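Local coordinates for hydrolase, isochorismatase family (Pseudomonas putida KT2440, PDB 4H17), which probably acts as a hydrolase of the isochorismatase family, built on a Rossmann-like fold, at residues P18-D30 with I52-P65. Residues are numbered along the deposited sequence; the frame is centred on the assembly and turned at random.
Sequences PAKLSHASLIIID and IARLLDAARKSGRP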
# COMPACT_ATOMS: atom_id res chain seq x y z
N PRO A 18 13.78 -9.92 11.69
CA PRO A 18 14.12 -8.54 11.40
C PRO A 18 15.56 -8.38 10.95
O PRO A 18 16.44 -9.18 11.29
CB PRO A 18 13.86 -7.80 12.70
CG PRO A 18 13.76 -8.86 13.76
CD PRO A 18 13.24 -10.06 13.05
N ALA A 19 15.80 -7.30 10.21
CA ALA A 19 17.12 -7.06 9.63
C ALA A 19 18.10 -6.79 10.74
O ALA A 19 17.74 -6.21 11.77
CB ALA A 19 17.09 -5.84 8.72
N LYS A 20 19.35 -7.18 10.52
CA LYS A 20 20.45 -6.73 11.36
C LYS A 20 21.09 -5.63 10.54
O LYS A 20 21.38 -5.84 9.36
CB LYS A 20 21.46 -7.86 11.63
CG LYS A 20 21.00 -9.00 12.53
CD LYS A 20 20.78 -8.55 13.97
CE LYS A 20 21.35 -9.56 14.95
NZ LYS A 20 20.70 -10.88 14.75
N LEU A 21 21.32 -4.47 11.16
CA LEU A 21 21.95 -3.34 10.47
C LEU A 21 23.25 -3.77 9.76
O LEU A 21 23.54 -3.34 8.65
CB LEU A 21 22.22 -2.19 11.45
CG LEU A 21 22.84 -0.94 10.85
CD1 LEU A 21 22.01 -0.44 9.66
CD2 LEU A 21 22.98 0.14 11.92
N SER A 22 24.00 -4.68 10.40
CA SER A 22 25.27 -5.16 9.90
C SER A 22 25.17 -5.90 8.58
O SER A 22 26.19 -6.03 7.87
CB SER A 22 25.93 -6.06 10.94
OG SER A 22 25.17 -7.22 11.23
N HIS A 23 23.98 -6.38 8.22
CA HIS A 23 23.79 -7.06 6.93
C HIS A 23 22.78 -6.35 6.04
O HIS A 23 22.31 -6.91 5.05
CB HIS A 23 23.32 -8.49 7.18
CG HIS A 23 24.20 -9.25 8.11
ND1 HIS A 23 25.56 -9.36 7.93
CD2 HIS A 23 23.92 -9.94 9.24
CE1 HIS A 23 26.08 -10.09 8.91
NE2 HIS A 23 25.10 -10.46 9.71
N ALA A 24 22.51 -5.08 6.33
CA ALA A 24 21.41 -4.39 5.65
C ALA A 24 21.87 -3.18 4.85
O ALA A 24 22.95 -2.69 5.05
CB ALA A 24 20.36 -3.96 6.67
N SER A 25 20.99 -2.74 3.96
CA SER A 25 21.06 -1.41 3.32
C SER A 25 20.00 -0.52 3.99
O SER A 25 18.87 -0.97 4.22
CB SER A 25 20.76 -1.46 1.84
OG SER A 25 21.67 -2.26 1.06
N LEU A 26 20.35 0.73 4.31
CA LEU A 26 19.43 1.67 4.99
C LEU A 26 18.86 2.63 3.95
O LEU A 26 19.60 3.19 3.14
CB LEU A 26 20.14 2.50 6.05
CG LEU A 26 19.34 3.62 6.74
CD1 LEU A 26 18.16 3.09 7.55
CD2 LEU A 26 20.27 4.42 7.63
N ILE A 27 17.55 2.75 3.92
CA ILE A 27 16.82 3.64 3.00
C ILE A 27 16.01 4.66 3.79
O ILE A 27 15.15 4.29 4.60
CB ILE A 27 15.87 2.87 2.05
CG1 ILE A 27 16.62 1.73 1.31
CG2 ILE A 27 15.21 3.85 1.06
CD1 ILE A 27 15.75 0.80 0.49
N ILE A 28 16.30 5.95 3.55
CA ILE A 28 15.60 7.04 4.22
C ILE A 28 14.74 7.73 3.16
O ILE A 28 15.25 8.34 2.22
CB ILE A 28 16.57 8.07 4.82
CG1 ILE A 28 17.55 7.37 5.75
CG2 ILE A 28 15.78 9.16 5.57
CD1 ILE A 28 18.63 8.26 6.30
N ILE A 29 13.43 7.64 3.34
CA ILE A 29 12.46 8.14 2.35
C ILE A 29 11.94 9.52 2.72
O ILE A 29 11.27 9.73 3.77
CB ILE A 29 11.31 7.15 2.19
CG1 ILE A 29 11.84 5.82 1.64
CG2 ILE A 29 10.23 7.69 1.28
CD1 ILE A 29 10.83 4.68 1.56
N ASP A 30 12.28 10.52 1.89
CA ASP A 30 11.61 11.80 1.88
C ASP A 30 11.84 12.63 3.14
O ASP A 30 10.90 13.23 3.64
CB ASP A 30 10.11 11.65 1.60
CG ASP A 30 9.80 10.98 0.24
OD1 ASP A 30 10.66 11.01 -0.69
OD2 ASP A 30 8.66 10.48 0.13
N ILE A 52 15.62 8.90 12.91
CA ILE A 52 16.32 8.79 11.63
C ILE A 52 17.81 9.16 11.86
O ILE A 52 18.73 8.52 11.37
CB ILE A 52 15.64 9.62 10.51
CG1 ILE A 52 14.26 9.06 10.21
CG2 ILE A 52 16.52 9.60 9.28
CD1 ILE A 52 13.41 9.88 9.28
N ALA A 53 18.05 10.20 12.67
CA ALA A 53 19.38 10.62 12.93
C ALA A 53 20.16 9.52 13.64
O ALA A 53 21.29 9.28 13.33
CB ALA A 53 19.41 11.92 13.71
N ARG A 54 19.49 8.82 14.57
CA ARG A 54 20.12 7.69 15.26
C ARG A 54 20.46 6.58 14.29
O ARG A 54 21.55 5.99 14.39
CB ARG A 54 19.25 7.16 16.39
CG ARG A 54 19.06 8.15 17.51
CD ARG A 54 18.18 7.64 18.63
NE ARG A 54 18.10 8.65 19.68
CZ ARG A 54 17.02 9.37 20.01
NH1 ARG A 54 15.84 9.18 19.42
NH2 ARG A 54 17.09 10.26 20.99
N LEU A 55 19.56 6.27 13.36
CA LEU A 55 19.82 5.22 12.39
C LEU A 55 20.96 5.63 11.50
O LEU A 55 21.85 4.82 11.22
CB LEU A 55 18.59 4.93 11.54
CG LEU A 55 17.39 4.27 12.24
CD1 LEU A 55 16.15 4.38 11.37
CD2 LEU A 55 17.71 2.83 12.62
N LEU A 56 20.96 6.88 11.05
CA LEU A 56 22.06 7.36 10.21
C LEU A 56 23.40 7.29 10.90
O LEU A 56 24.41 6.86 10.32
CB LEU A 56 21.83 8.82 9.84
CG LEU A 56 20.99 9.09 8.64
CD1 LEU A 56 20.80 10.59 8.56
CD2 LEU A 56 21.72 8.57 7.39
N ASP A 57 23.43 7.72 12.15
CA ASP A 57 24.64 7.67 12.96
C ASP A 57 25.17 6.25 12.99
O ASP A 57 26.35 6.04 12.73
CB ASP A 57 24.36 8.19 14.37
CG ASP A 57 25.60 8.21 15.26
OD1 ASP A 57 26.64 8.74 14.82
OD2 ASP A 57 25.51 7.68 16.39
N ALA A 58 24.30 5.30 13.35
CA ALA A 58 24.65 3.87 13.46
C ALA A 58 25.11 3.26 12.16
O ALA A 58 26.07 2.52 12.14
CB ALA A 58 23.52 3.07 14.08
N ALA A 59 24.40 3.55 11.08
CA ALA A 59 24.80 3.10 9.77
C ALA A 59 26.16 3.63 9.34
O ALA A 59 26.95 2.90 8.74
CB ALA A 59 23.75 3.49 8.74
N ARG A 60 26.44 4.89 9.62
CA ARG A 60 27.70 5.49 9.26
C ARG A 60 28.84 4.91 10.10
O ARG A 60 29.89 4.61 9.56
CB ARG A 60 27.62 7.01 9.36
CG ARG A 60 26.72 7.59 8.28
CD ARG A 60 26.34 9.02 8.55
NE ARG A 60 25.64 9.61 7.44
CZ ARG A 60 24.99 10.77 7.45
NH1 ARG A 60 24.94 11.53 8.55
NH2 ARG A 60 24.36 11.18 6.37
N LYS A 61 28.57 4.68 11.37
CA LYS A 61 29.61 4.14 12.25
C LYS A 61 30.02 2.74 11.79
O LYS A 61 31.18 2.34 11.96
CB LYS A 61 29.15 4.16 13.71
CG LYS A 61 29.19 5.54 14.37
CD LYS A 61 28.42 5.55 15.69
CE LYS A 61 28.55 6.83 16.49
NZ LYS A 61 29.51 6.77 17.62
N SER A 62 29.05 2.01 11.24
CA SER A 62 29.15 0.62 10.84
C SER A 62 29.52 0.45 9.37
O SER A 62 29.69 -0.67 8.91
CB SER A 62 27.79 -0.06 11.09
OG SER A 62 27.58 -0.31 12.46
N GLY A 63 29.61 1.55 8.63
CA GLY A 63 29.95 1.49 7.19
C GLY A 63 28.92 0.87 6.27
O GLY A 63 29.28 0.25 5.25
N ARG A 64 27.64 1.00 6.60
CA ARG A 64 26.57 0.39 5.82
C ARG A 64 26.17 1.30 4.63
O ARG A 64 26.32 2.51 4.70
CB ARG A 64 25.34 0.17 6.68
CG ARG A 64 25.63 -0.55 7.99
CD ARG A 64 26.37 -1.85 7.79
NE ARG A 64 25.70 -2.66 6.77
CZ ARG A 64 26.31 -3.51 5.94
NH1 ARG A 64 27.61 -3.75 6.00
NH2 ARG A 64 25.59 -4.18 5.05
N PRO A 65 25.61 0.70 3.57
CA PRO A 65 25.06 1.45 2.44
C PRO A 65 23.87 2.23 2.87
O PRO A 65 23.01 1.69 3.62
CB PRO A 65 24.68 0.35 1.44
CG PRO A 65 25.42 -0.86 1.87
CD PRO A 65 25.46 -0.76 3.37
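Ala24 O is gripped side-on by two nitrogens of Arg64, NE at 3.2 Å and NH2 at 3.0 Å, both bonds lying close to the guanidinium plane. This pair ties the first strand of a beta-alpha-beta unit of the Rossmann-like fold to the turn that closes its helix: strand 24-29 leads into helix 45-61, whose last turns, residues 52-61, run back at 146° to the strand before the chain enters the parallel strand 66-71. The unit illustrates how a Schellman motif, with Gly63 at positive phi, can hand the chain from a helix to the next parallel strand, here delivering Arg64 on the way. Bent at both chi2 (-54°) and chi3 (-49°), the arginine chain folds over the 3-10 turn at Leu21 and Ser22, and Ser22 O sits 3.1 Å above the centre of one guanidinium face, while Pro65 CD covers the opposite face near its rim. A leucine in place of Arg64 would probably leave Ala24 O without its two donors and the turn less firmly tied to the strand. Beside it, Leu26 N gives an almost straight bond to Pro65 O (2.9 Å), which begins the pairing with strand 66-71. The rest is apolar: Leu21 CD2 meets Ala58 CB, Leu26 CD2 rests 3.8 Å from Ala59 CB, and Ile28 crosses Leu56 at about a right angle, its CD1 pressed tightly against Leu56 CD2 at 3.3 Å.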